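Local coordinates for protein mandelate racemase / muconate lactonizing enzyme (Burkholderia pseudomallei, PDB 2POD) that is of unknown function but belongs to the enolase superfamily, possibly as a lyase, and binds a sodium ion at a carboxylate metal site, at residues 33-38 / 325-330; 115-120 / 336-341; 265-270 / 289-294; 330-335 / 378-383. All blocks are in the same frame, centred on the assembly; numbering follows the deposited sequence.

How the contacts relate
Three of the four contacts are stations along one helix, 327-339, of the C-terminal barrel. Contact 1 lies at its N-terminal start, against strand 31-37 of the N-terminal sheet; contact 4 follows in the middle, sharing L330 and touching contact 1 through L33, V328, L380 and L382, about 10 Å away centre to centre; contact 2 closes the far end, its centre about 12 Å from that of contact 4. Contact 3 stands apart, its centre about 23 Å from that of contact 1, nested in sequence inside the loops closed by contacts 1 and 2. Contact 1 ties the N-terminal domain to the barrel, contact 4 packs a loop beside it, contact 2 packs a strand on the helix and contact 3 pairs neighbouring barrel strands.

Contact 1 of 4, residues 33-38 / 325-330; sequences LGETFY and TGPVVL
E35 lays its carboxylate over the first turn of helix 327-339, and its CB and CD press on V328, whose CB lies 3.6 Å from E35 CD. With CG anti to the backbone N (chi1 -160°) and the chain extended beyond it, the side chain reaches straight from the strand to the helix start. There the two oxygens divide the first-turn amides between them: V329 N donates to OE1 over 2.9 Å, and V328 N donates to OE2 over 3.2 Å. Both N-H groups come from above the carboxylate plane, the first 52° out of it, so the flat group is gripped through its face. The negative charge sits where the helix dipole would probably favour it. A water bonds to OE1 and, weakly, to the N of G326, the N-cap residue, while W21 NE1 gives OE2 a second donor.

On one flank of E35, the phenyl ring of F37 receives T325 over its face in a CH-pi contact, with T325 CB 4.0 Å from the ring centroid. T325 CG2 passes alongside, 3.6 Å from F37 CD2. On the other flank, L33 CD1 meets V328 CG2 at 3.6 Å, an apolar touch continued by I91 of helix 81-101. The sodium ion lies about 8 Å from the side chain of T325. A strand carboxylate bonded to the first-turn amides of a barrel helix here joins the N-terminal capping domain to the C-terminal barrel, the two-domain architecture of the enolase superfamily.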
loop_
_atom_site.group_PDB
_atom_site.type_symbol
_atom_site.label_atom_id
_atom_site.label_comp_id
_atom_site.label_asym_id
_atom_site.label_seq_id
_atom_site.Cartn_x
_atom_site.Cartn_y
_atom_site.Cartn_z
ATOM N N LEU B 33 -33.807 14.298 -30.130
ATOM C CA LEU B 33 -33.300 13.102 -30.804
ATOM C C LEU B 33 -32.188 12.428 -30.003
ATOM O O LEU B 33 -31.158 13.039 -29.706
ATOM C CB LEU B 33 -32.773 13.451 -32.191
ATOM C CG LEU B 33 -33.137 12.582 -33.394
ATOM C CD1 LEU B 33 -32.156 12.867 -34.515
ATOM C CD2 LEU B 33 -33.243 11.068 -33.110
ATOM N N GLY B 34 -32.411 11.161 -29.669
ATOM C CA GLY B 34 -31.379 10.310 -29.099
ATOM C C GLY B 34 -30.984 9.163 -30.005
ATOM O O GLY B 34 -31.663 8.862 -30.995
ATOM N N GLU B 35 -29.876 8.520 -29.652
ATOM C CA GLU B 35 -29.360 7.388 -30.411
ATOM C C GLU B 35 -28.579 6.455 -29.494
ATOM O O GLU B 35 -27.947 6.915 -28.546
ATOM C CB GLU B 35 -28.438 7.891 -31.513
ATOM C CG GLU B 35 -28.192 6.932 -32.645
ATOM C CD GLU B 35 -27.204 7.490 -33.634
ATOM O OE1 GLU B 35 -26.023 7.627 -33.271
ATOM O OE2 GLU B 35 -27.605 7.817 -34.766
ATOM N N THR B 36 -28.618 5.156 -29.790
ATOM C CA THR B 36 -27.603 4.214 -29.313
ATOM C C THR B 36 -27.351 3.054 -30.280
ATOM O O THR B 36 -28.119 2.841 -31.215
ATOM C CB THR B 36 -27.927 3.674 -27.899
ATOM O OG1 THR B 36 -26.807 2.926 -27.408
ATOM C CG2 THR B 36 -29.170 2.800 -27.910
ATOM N N PHE B 37 -26.277 2.305 -30.036
ATOM C CA PHE B 37 -25.786 1.310 -30.978
ATOM C C PHE B 37 -25.490 -0.021 -30.279
ATOM O O PHE B 37 -25.137 -0.041 -29.092
ATOM C CB PHE B 37 -24.534 1.842 -31.670
ATOM C CG PHE B 37 -24.276 1.250 -33.033
ATOM C CD1 PHE B 37 -24.924 1.752 -34.162
ATOM C CD2 PHE B 37 -23.366 0.204 -33.193
ATOM C CE1 PHE B 37 -24.669 1.216 -35.430
ATOM C CE2 PHE B 37 -23.101 -0.337 -34.456
ATOM C CZ PHE B 37 -23.757 0.169 -35.577
ATOM N N TYR B 38 -25.638 -1.117 -31.032
ATOM C CA TYR B 38 -25.715 -2.497 -30.527
ATOM C C TYR B 38 -26.936 -2.815 -29.688
ATOM O O TYR B 38 -27.421 -1.965 -28.948
ATOM C CB TYR B 38 -24.428 -2.962 -29.818
ATOM C CG TYR B 38 -23.187 -2.910 -30.676
ATOM C CD1 TYR B 38 -23.193 -3.378 -31.993
ATOM C CD2 TYR B 38 -22.000 -2.399 -30.166
ATOM C CE1 TYR B 38 -22.042 -3.328 -32.778
ATOM C CE2 TYR B 38 -20.847 -2.340 -30.941
ATOM C CZ TYR B 38 -20.875 -2.803 -32.245
ATOM O OH TYR B 38 -19.726 -2.743 -32.999
ATOM N N THR B 325 -20.089 4.753 -35.030
ATOM C CA THR B 325 -21.463 4.251 -34.921
ATOM C C THR B 325 -22.437 5.112 -35.723
ATOM O O THR B 325 -22.172 5.406 -36.883
ATOM C CB THR B 325 -21.924 4.062 -33.454
ATOM O OG1 THR B 325 -21.792 5.294 -32.739
ATOM C CG2 THR B 325 -21.100 2.981 -32.759
ATOM N N GLY B 326 -23.556 5.507 -35.120
ATOM C CA GLY B 326 -24.553 6.316 -35.821
ATOM C C GLY B 326 -24.230 7.804 -35.881
ATOM O O GLY B 326 -23.343 8.273 -35.161
ATOM N N PRO B 327 -24.944 8.556 -36.752
ATOM C CA PRO B 327 -24.687 9.985 -36.965
ATOM C C PRO B 327 -24.993 10.891 -35.771
ATOM O O PRO B 327 -24.333 11.921 -35.606
ATOM C CB PRO B 327 -25.605 10.334 -38.145
ATOM C CG PRO B 327 -26.680 9.322 -38.097
ATOM C CD PRO B 327 -26.019 8.066 -37.637
ATOM N N VAL B 328 -25.981 10.520 -34.956
ATOM C CA VAL B 328 -26.392 11.355 -33.825
ATOM C C VAL B 328 -25.344 11.303 -32.720
ATOM O O VAL B 328 -25.023 12.333 -32.115
ATOM C CB VAL B 328 -27.799 10.975 -33.297
ATOM C CG1 VAL B 328 -28.091 11.600 -31.930
ATOM C CG2 VAL B 328 -28.852 11.368 -34.295
ATOM N N VAL B 329 -24.797 10.107 -32.496
ATOM C CA VAL B 329 -23.673 9.907 -31.573
ATOM C C VAL B 329 -22.433 10.702 -31.987
ATOM O O VAL B 329 -21.825 11.363 -31.148
ATOM C CB VAL B 329 -23.384 8.392 -31.326
ATOM C CG1 VAL B 329 -21.973 8.144 -30.810
ATOM C CG2 VAL B 329 -24.388 7.840 -30.346
ATOM N N LEU B 330 -22.102 10.682 -33.280
ATOM C CA LEU B 330 -20.963 11.445 -33.820
ATOM C C LEU B 330 -21.119 12.950 -33.600
ATOM O O LEU B 330 -20.142 13.662 -33.398
ATOM C CB LEU B 330 -20.784 11.156 -35.321
ATOM C CG LEU B 330 -19.468 11.407 -36.085
ATOM C CD1 LEU B 330 -19.625 12.402 -37.205
ATOM C CD2 LEU B 330 -18.235 11.741 -35.249
HETATM O O HOH W 1 -25.312 5.148 -32.227
#

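Contact 2 of 4, residues 115-120 / 336-341; sequences DTIRTY and LSLNAP
I117, L338 and S337 carry most of this small contact, in which the start of strand 117-122 packs on the last turn of helix 327-339. I117 meets S337 with two methyl groups. Its CD1 stands 3.7 Å from S337 CB and touches the carbonyl oxygen of the same residue, while CG2 lies 3.8 Å from that CB. The branching explains the double touch: CG1 runs anti to the backbone N (chi1 -175°), so that CD1 and CG2 both close on CB, with CD1 also reaching the carbonyl oxygen. S337 thus presents its CB to the isoleucine, while its hydroxyl is bonded back to S333 O in the preceding turn.

L338 crosses I117 obliquely, with CD1 4.0 Å from I117 CG2. The other methyl, CD2, rests 3.8 Å from the carbonyl oxygen of D115, which is bonded to T373 OG1. Around this patch, R114 NH1 takes the carbonyls of S337 and A340, and I117 also packs on I372 and A343.

The two segments share no hydrogen bond: S337 OG, S337 O and D115 O are all bonded outside them, to S333, R114 and T373. What joins strand to helix here is therefore apolar van der Waals packing.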
loop_
_atom_site.group_PDB
_atom_site.type_symbol
_atom_site.label_atom_id
_atom_site.label_comp_id
_atom_site.label_asym_id
_atom_site.label_seq_id
_atom_site.Cartn_x
_atom_site.Cartn_y
_atom_site.Cartn_z
ATOM N N ASP B 115 -12.989 25.906 -31.802
ATOM C CA ASP B 115 -13.966 25.951 -32.905
ATOM C C ASP B 115 -14.098 24.611 -33.628
ATOM O O ASP B 115 -15.209 24.163 -33.914
ATOM C CB ASP B 115 -13.613 27.045 -33.919
ATOM C CG ASP B 115 -13.598 28.435 -33.308
ATOM O OD1 ASP B 115 -12.707 29.231 -33.686
ATOM O OD2 ASP B 115 -14.469 28.729 -32.456
ATOM N N THR B 116 -12.960 23.995 -33.939
ATOM C CA THR B 116 -12.912 22.637 -34.465
ATOM C C THR B 116 -12.036 21.778 -33.560
ATOM O O THR B 116 -11.215 22.302 -32.801
ATOM C CB THR B 116 -12.308 22.596 -35.886
ATOM O OG1 THR B 116 -10.965 23.105 -35.859
ATOM C CG2 THR B 116 -13.158 23.402 -36.881
ATOM N N ILE B 117 -12.203 20.462 -33.654
ATOM C CA ILE B 117 -11.274 19.523 -33.039
ATOM C C ILE B 117 -10.687 18.601 -34.090
ATOM O O ILE B 117 -11.375 18.223 -35.034
ATOM C CB ILE B 117 -11.927 18.727 -31.872
ATOM C CG1 ILE B 117 -10.897 17.834 -31.168
ATOM C CG2 ILE B 117 -13.168 17.968 -32.327
ATOM C CD1 ILE B 117 -11.342 17.281 -29.850
ATOM N N ARG B 118 -9.404 18.279 -33.932
ATOM C CA ARG B 118 -8.724 17.242 -34.702
ATOM C C ARG B 118 -9.517 15.939 -34.720
ATOM O O ARG B 118 -10.002 15.473 -33.684
ATOM C CB ARG B 118 -7.329 17.002 -34.121
ATOM C CG ARG B 118 -6.440 16.094 -34.946
ATOM C CD ARG B 118 -5.010 16.185 -34.468
ATOM N NE ARG B 118 -4.161 15.174 -35.090
ATOM C CZ ARG B 118 -3.709 14.087 -34.474
ATOM N NH1 ARG B 118 -4.017 13.855 -33.202
ATOM N NH2 ARG B 118 -2.935 13.234 -35.132
ATOM N N THR B 119 -9.670 15.380 -35.913
ATOM C CA THR B 119 -10.280 14.071 -36.066
ATOM C C THR B 119 -9.222 13.014 -36.348
ATOM O O THR B 119 -8.109 13.341 -36.748
ATOM C CB THR B 119 -11.396 14.082 -37.140
ATOM O OG1 THR B 119 -12.296 12.997 -36.901
ATOM C CG2 THR B 119 -10.829 13.984 -38.564
ATOM N N TYR B 120 -9.565 11.757 -36.091
ATOM C CA TYR B 120 -8.784 10.618 -36.556
ATOM C C TYR B 120 -9.710 9.608 -37.200
ATOM O O TYR B 120 -10.881 9.506 -36.824
ATOM C CB TYR B 120 -7.965 9.979 -35.419
ATOM C CG TYR B 120 -8.718 9.114 -34.426
ATOM C CD1 TYR B 120 -8.789 7.724 -34.584
ATOM C CD2 TYR B 120 -9.337 9.679 -33.309
ATOM C CE1 TYR B 120 -9.480 6.926 -33.668
ATOM C CE2 TYR B 120 -10.021 8.887 -32.380
ATOM C CZ TYR B 120 -10.093 7.515 -32.570
ATOM O OH TYR B 120 -10.759 6.729 -31.657
ATOM N N LEU B 336 -19.396 17.435 -27.274
ATOM C CA LEU B 336 -18.561 17.175 -26.087
ATOM C C LEU B 336 -17.090 17.522 -26.326
ATOM O O LEU B 336 -16.439 18.140 -25.481
ATOM C CB LEU B 336 -18.715 15.717 -25.594
ATOM C CG LEU B 336 -17.756 15.207 -24.499
ATOM C CD1 LEU B 336 -18.068 15.850 -23.152
ATOM C CD2 LEU B 336 -17.748 13.680 -24.380
ATOM N N SER B 337 -16.587 17.148 -27.496
ATOM C CA SER B 337 -15.207 17.394 -27.874
ATOM C C SER B 337 -14.884 18.867 -28.067
ATOM O O SER B 337 -13.715 19.267 -27.988
ATOM C CB SER B 337 -14.882 16.639 -29.153
ATOM O OG SER B 337 -14.852 15.255 -28.900
ATOM N N LEU B 338 -15.915 19.666 -28.336
ATOM C CA LEU B 338 -15.761 21.111 -28.469
ATOM C C LEU B 338 -15.789 21.772 -27.097
ATOM O O LEU B 338 -15.077 22.734 -26.851
ATOM C CB LEU B 338 -16.860 21.683 -29.374
ATOM C CG LEU B 338 -16.522 22.023 -30.836
ATOM C CD1 LEU B 338 -15.842 20.897 -31.589
ATOM C CD2 LEU B 338 -17.760 22.496 -31.589
ATOM N N ASN B 339 -16.603 21.229 -26.198
ATOM C CA ASN B 339 -16.706 21.771 -24.853
ATOM C C ASN B 339 -15.518 21.451 -23.953
ATOM O O ASN B 339 -14.999 22.339 -23.286
ATOM C CB ASN B 339 -17.990 21.331 -24.164
ATOM C CG ASN B 339 -17.927 21.540 -22.665
ATOM O OD1 ASN B 339 -18.008 22.674 -22.184
ATOM N ND2 ASN B 339 -17.742 20.452 -21.919
ATOM N N ALA B 340 -15.117 20.179 -23.914
ATOM C CA ALA B 340 -14.166 19.699 -22.902
ATOM C C ALA B 340 -12.767 20.281 -23.121
ATOM O O ALA B 340 -12.188 20.110 -24.193
ATOM C CB ALA B 340 -14.121 18.177 -22.884
ATOM N N PRO B 341 -12.227 20.984 -22.105
ATOM C CA PRO B 341 -10.855 21.497 -22.156
ATOM C C PRO B 341 -9.808 20.392 -22.351
ATOM O O PRO B 341 -8.740 20.640 -22.929
ATOM C CB PRO B 341 -10.674 22.161 -20.787
ATOM C CG PRO B 341 -12.048 22.421 -20.293
ATOM C CD PRO B 341 -12.892 21.317 -20.833
#

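Contact 3 of 4, residues 265-270 / 289-294; sequences LAPVCA and AGIVML
C269 and I291 point to the same face of the sheet, and the sulfur of C269 reaches across to both I291 and M293. With SG anti to the backbone N (chi1 -179°), it lies 4.0 Å from I291 CG2 and 3.6 Å from M293 CB. M293, a selenomethionine, runs its CB and CG past that sulfur. Further back, the ring of P267 crosses I291 at a slant, CG meeting I291 CD1 at 3.8 Å. P267 CB also packs on the CA of G290. A270 and V292 point to the other face.

Beneath these side chains the backbones pair in parallel, though not evenly. V268 O accepts from two successive amides, G290 N and I291 N, where the chain turns a corner at 290 and 291; the I291 bond is the straighter, with an N-H...O angle of 172°. Next, A270 N donates to I291 O over 3.1 Å. M293 N then bonds to A270 O, arriving well above the carbonyl plane; the modelled 2.6 Å between these two atoms is short, and its exact value is doubtful.

This is the pairing of a beta-alpha-beta unit of the barrel, strand 268-270, helix 276-285 and strand 289-294. C269 and I291 face W244 of strand 244-246, and M293 touches E246 and E272, two of the sodium ligands, with its side chain about 5 Å from the ion. On the outer face, A270 packs on L283 of helix 276-285, while V292 packs on F280 of that helix and on I308 and A312 of helix 301-314.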
loop_
_atom_site.group_PDB
_atom_site.type_symbol
_atom_site.label_atom_id
_atom_site.label_comp_id
_atom_site.label_asym_id
_atom_site.label_seq_id
_atom_site.Cartn_x
_atom_site.Cartn_y
_atom_site.Cartn_z
ATOM N N LEU B 265 4.897 0.881 -23.958
ATOM C CA LEU B 265 5.420 2.204 -24.294
ATOM C C LEU B 265 4.298 3.173 -24.651
ATOM O O LEU B 265 4.233 4.271 -24.094
ATOM C CB LEU B 265 6.451 2.129 -25.425
ATOM C CG LEU B 265 7.536 3.211 -25.595
ATOM C CD1 LEU B 265 7.486 3.865 -26.967
ATOM C CD2 LEU B 265 7.619 4.267 -24.475
ATOM N N ALA B 266 3.407 2.756 -25.550
ATOM C CA ALA B 266 2.181 3.506 -25.801
ATOM C C ALA B 266 1.265 3.537 -24.580
ATOM O O ALA B 266 1.126 2.531 -23.883
ATOM C CB ALA B 266 1.448 2.958 -26.996
ATOM N N PRO B 267 0.635 4.697 -24.320
ATOM C CA PRO B 267 -0.335 4.780 -23.230
ATOM C C PRO B 267 -1.589 3.969 -23.519
ATOM O O PRO B 267 -1.978 3.819 -24.687
ATOM C CB PRO B 267 -0.672 6.271 -23.169
ATOM C CG PRO B 267 -0.349 6.796 -24.541
ATOM C CD PRO B 267 0.805 5.983 -25.027
ATOM N N VAL B 268 -2.212 3.444 -22.463
ATOM C CA VAL B 268 -3.481 2.754 -22.631
ATOM C C VAL B 268 -4.677 3.686 -22.804
ATOM O O VAL B 268 -4.810 4.707 -22.120
ATOM C CB VAL B 268 -3.701 1.512 -21.698
ATOM C CG1 VAL B 268 -2.445 1.149 -20.912
ATOM C CG2 VAL B 268 -4.908 1.655 -20.797
ATOM N N CYS B 269 -5.509 3.348 -23.781
ATOM C CA CYS B 269 -6.742 4.054 -24.019
ATOM C C CYS B 269 -7.873 3.140 -23.566
ATOM O O CYS B 269 -7.975 1.982 -23.989
ATOM C CB CYS B 269 -6.864 4.390 -25.500
ATOM S SG CYS B 269 -8.333 5.282 -25.954
ATOM N N ALA B 270 -8.695 3.652 -22.664
ATOM C CA ALA B 270 -9.740 2.839 -22.055
ATOM C C ALA B 270 -10.842 3.787 -21.613
ATOM O O ALA B 270 -10.529 4.914 -21.245
ATOM C CB ALA B 270 -9.178 2.075 -20.853
ATOM N N ALA B 289 -4.398 4.119 -17.036
ATOM C CA ALA B 289 -4.879 4.720 -18.276
ATOM C C ALA B 289 -4.103 5.982 -18.610
ATOM O O ALA B 289 -3.740 6.758 -17.718
ATOM C CB ALA B 289 -6.351 5.012 -18.193
ATOM N N GLY B 290 -3.848 6.175 -19.901
ATOM C CA GLY B 290 -3.306 7.427 -20.410
ATOM C C GLY B 290 -4.359 8.275 -21.100
ATOM O O GLY B 290 -4.346 9.496 -20.996
ATOM N N ILE B 291 -5.270 7.629 -21.819
ATOM C CA ILE B 291 -6.360 8.334 -22.479
ATOM C C ILE B 291 -7.671 7.753 -21.999
ATOM O O ILE B 291 -7.879 6.543 -22.052
ATOM C CB ILE B 291 -6.261 8.289 -24.041
ATOM C CG1 ILE B 291 -4.985 8.989 -24.526
ATOM C CG2 ILE B 291 -7.462 9.007 -24.693
ATOM C CD1 ILE B 291 -3.897 8.050 -24.932
ATOM N N VAL B 292 -8.542 8.622 -21.503
ATOM C CA VAL B 292 -9.871 8.211 -21.083
ATOM C C VAL B 292 -10.800 8.206 -22.289
ATOM O O VAL B 292 -11.139 9.253 -22.833
ATOM C CB VAL B 292 -10.396 9.089 -19.922
ATOM C CG1 VAL B 292 -11.874 8.821 -19.655
ATOM C CG2 VAL B 292 -9.575 8.807 -18.663
HETATM N N MSE B 293 -11.176 7.012 -22.728
HETATM C CA MSE B 293 -12.125 6.876 -23.821
HETATM C C MSE B 293 -13.510 6.572 -23.315
HETATM O O MSE B 293 -13.678 6.030 -22.229
HETATM C CB MSE B 293 -11.691 5.812 -24.816
HETATM C CG MSE B 293 -11.817 6.295 -26.246
HETATM SE SE MSE B 293 -12.087 4.974 -27.623
HETATM C CE MSE B 293 -12.403 3.422 -26.494
ATOM N N LEU B 294 -14.496 6.897 -24.137
ATOM C CA LEU B 294 -15.819 7.262 -23.674
ATOM C C LEU B 294 -16.731 7.129 -24.876
ATOM O O LEU B 294 -16.463 7.721 -25.909
ATOM C CB LEU B 294 -15.790 8.734 -23.230
ATOM C CG LEU B 294 -16.783 9.291 -22.215
ATOM C CD1 LEU B 294 -17.095 8.247 -21.181
ATOM C CD2 LEU B 294 -16.184 10.504 -21.551
#

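Contact 4 of 4, residues 330-335 / 378-383; sequences LTASTH and PGLGLE
H335 points its imidazole edge at the loop 378-383 and donates from NE2 to L380 O over 3.0 Å. The acceptor lies only 9° out of the ring plane and the N-H...O angle is 164°, whereas on the carbonyl side the donor stands above the plane. G379 O comes close as well, 3.3 Å from H335 CE1, so two successive carbonyls border this end of the ring. One turn earlier on the helix, T331 CG2 rests 3.5 Å from the same L380 O. T331 OG1 and L382 CD2 reach toward each other tip to tip at 3.2 Å, although the hydroxyl's hydrogen-bond partner is P327 O. Elsewhere on the helix surface, A332 CB meets L380 CD2 at 3.9 Å.

In the second shell, ND1 of H335 is bonded to Y106 N, which with the L380 bond fixes the imidazole at both nitrogens. The carbonyls are presented by a type II' turn from P378 to G381, with G379 at positive phi. L380 N is bonded to D95 OD1, and the backbone of G379 is bonded to Q103 and I105.

The loop, after strand 371-373 and before helix 388-391, thus lies along the middle of helix 327-339. I105 of helix 105-108 packs on H335 and L380, while L33 of strand 31-37 covers L380 and L382 from the N-terminal sheet.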
loop_
_atom_site.group_PDB
_atom_site.type_symbol
_atom_site.label_atom_id
_atom_site.label_comp_id
_atom_site.label_asym_id
_atom_site.label_seq_id
_atom_site.Cartn_x
_atom_site.Cartn_y
_atom_site.Cartn_z
ATOM N N LEU B 330 -22.102 10.682 -33.280
ATOM C CA LEU B 330 -20.963 11.445 -33.820
ATOM C C LEU B 330 -21.119 12.950 -33.600
ATOM O O LEU B 330 -20.142 13.662 -33.398
ATOM C CB LEU B 330 -20.784 11.156 -35.321
ATOM C CG LEU B 330 -19.468 11.407 -36.085
ATOM C CD1 LEU B 330 -19.625 12.402 -37.205
ATOM C CD2 LEU B 330 -18.235 11.741 -35.249
ATOM N N THR B 331 -22.360 13.416 -33.637
ATOM C CA THR B 331 -22.677 14.832 -33.543
ATOM C C THR B 331 -22.611 15.282 -32.093
ATOM O O THR B 331 -21.990 16.302 -31.786
ATOM C CB THR B 331 -24.075 15.096 -34.119
ATOM O OG1 THR B 331 -24.140 14.544 -35.434
ATOM C CG2 THR B 331 -24.382 16.571 -34.175
ATOM N N ALA B 332 -23.252 14.503 -31.220
ATOM C CA ALA B 332 -23.249 14.722 -29.775
ATOM C C ALA B 332 -21.854 14.628 -29.150
ATOM O O ALA B 332 -21.527 15.398 -28.246
ATOM C CB ALA B 332 -24.212 13.750 -29.092
ATOM N N SER B 333 -21.035 13.701 -29.644
ATOM C CA SER B 333 -19.651 13.566 -29.194
ATOM C C SER B 333 -18.834 14.779 -29.589
ATOM O O SER B 333 -17.947 15.199 -28.839
ATOM C CB SER B 333 -18.985 12.315 -29.776
ATOM O OG SER B 333 -19.780 11.163 -29.594
ATOM N N THR B 334 -19.121 15.321 -30.770
ATOM C CA THR B 334 -18.391 16.477 -31.296
ATOM C C THR B 334 -18.716 17.728 -30.483
ATOM O O THR B 334 -17.823 18.515 -30.173
ATOM C CB THR B 334 -18.658 16.689 -32.806
ATOM O OG1 THR B 334 -18.239 15.524 -33.531
ATOM C CG2 THR B 334 -17.895 17.890 -33.337
ATOM N N HIS B 335 -19.985 17.873 -30.107
ATOM C CA HIS B 335 -20.393 18.800 -29.058
ATOM C C HIS B 335 -19.558 18.665 -27.773
ATOM O O HIS B 335 -19.050 19.666 -27.267
ATOM C CB HIS B 335 -21.888 18.659 -28.760
ATOM C CG HIS B 335 -22.776 19.349 -29.754
ATOM N ND1 HIS B 335 -23.044 20.702 -29.703
ATOM C CD2 HIS B 335 -23.478 18.869 -30.808
ATOM C CE1 HIS B 335 -23.864 21.025 -30.688
ATOM N NE2 HIS B 335 -24.134 19.933 -31.380
ATOM N N PRO B 378 -29.489 25.065 -32.596
ATOM C CA PRO B 378 -29.795 24.663 -31.227
ATOM C C PRO B 378 -29.826 23.142 -31.050
ATOM O O PRO B 378 -30.053 22.416 -32.020
ATOM C CB PRO B 378 -31.185 25.267 -30.987
ATOM C CG PRO B 378 -31.327 26.338 -32.019
ATOM C CD PRO B 378 -30.616 25.788 -33.207
ATOM N N GLY B 379 -29.594 22.680 -29.820
ATOM C CA GLY B 379 -29.409 21.256 -29.524
ATOM C C GLY B 379 -28.263 20.608 -30.282
ATOM O O GLY B 379 -27.171 21.183 -30.399
ATOM N N LEU B 380 -28.520 19.404 -30.794
ATOM C CA LEU B 380 -27.597 18.708 -31.692
ATOM C C LEU B 380 -27.298 19.498 -32.969
ATOM O O LEU B 380 -26.174 19.473 -33.468
ATOM C CB LEU B 380 -28.154 17.330 -32.078
ATOM C CG LEU B 380 -28.542 16.299 -31.014
ATOM C CD1 LEU B 380 -29.492 15.300 -31.624
ATOM C CD2 LEU B 380 -27.308 15.578 -30.493
ATOM N N GLY B 381 -28.309 20.186 -33.500
ATOM C CA GLY B 381 -28.175 20.891 -34.774
ATOM C C GLY B 381 -28.470 19.993 -35.962
ATOM O O GLY B 381 -28.138 20.328 -37.103
ATOM N N LEU B 382 -29.087 18.845 -35.688
ATOM C CA LEU B 382 -29.727 18.035 -36.718
ATOM C C LEU B 382 -31.038 17.453 -36.212
ATOM O O LEU B 382 -31.266 17.367 -35.002
ATOM C CB LEU B 382 -28.790 16.922 -37.233
ATOM C CG LEU B 382 -28.224 15.836 -36.302
ATOM C CD1 LEU B 382 -29.207 14.715 -36.046
ATOM C CD2 LEU B 382 -26.955 15.251 -36.884
ATOM N N GLU B 383 -31.890 17.065 -37.157
ATOM C CA GLU B 383 -32.972 16.115 -36.925
ATOM C C GLU B 383 -32.808 14.945 -37.890
ATOM O O GLU B 383 -32.004 15.011 -38.831
ATOM C CB GLU B 383 -34.323 16.789 -37.175
ATOM C CG GLU B 383 -34.568 18.037 -36.346
ATOM C CD GLU B 383 -35.662 18.906 -36.919
ATOM O OE1 GLU B 383 -36.767 18.923 -36.336
ATOM O OE2 GLU B 383 -35.417 19.572 -37.950
#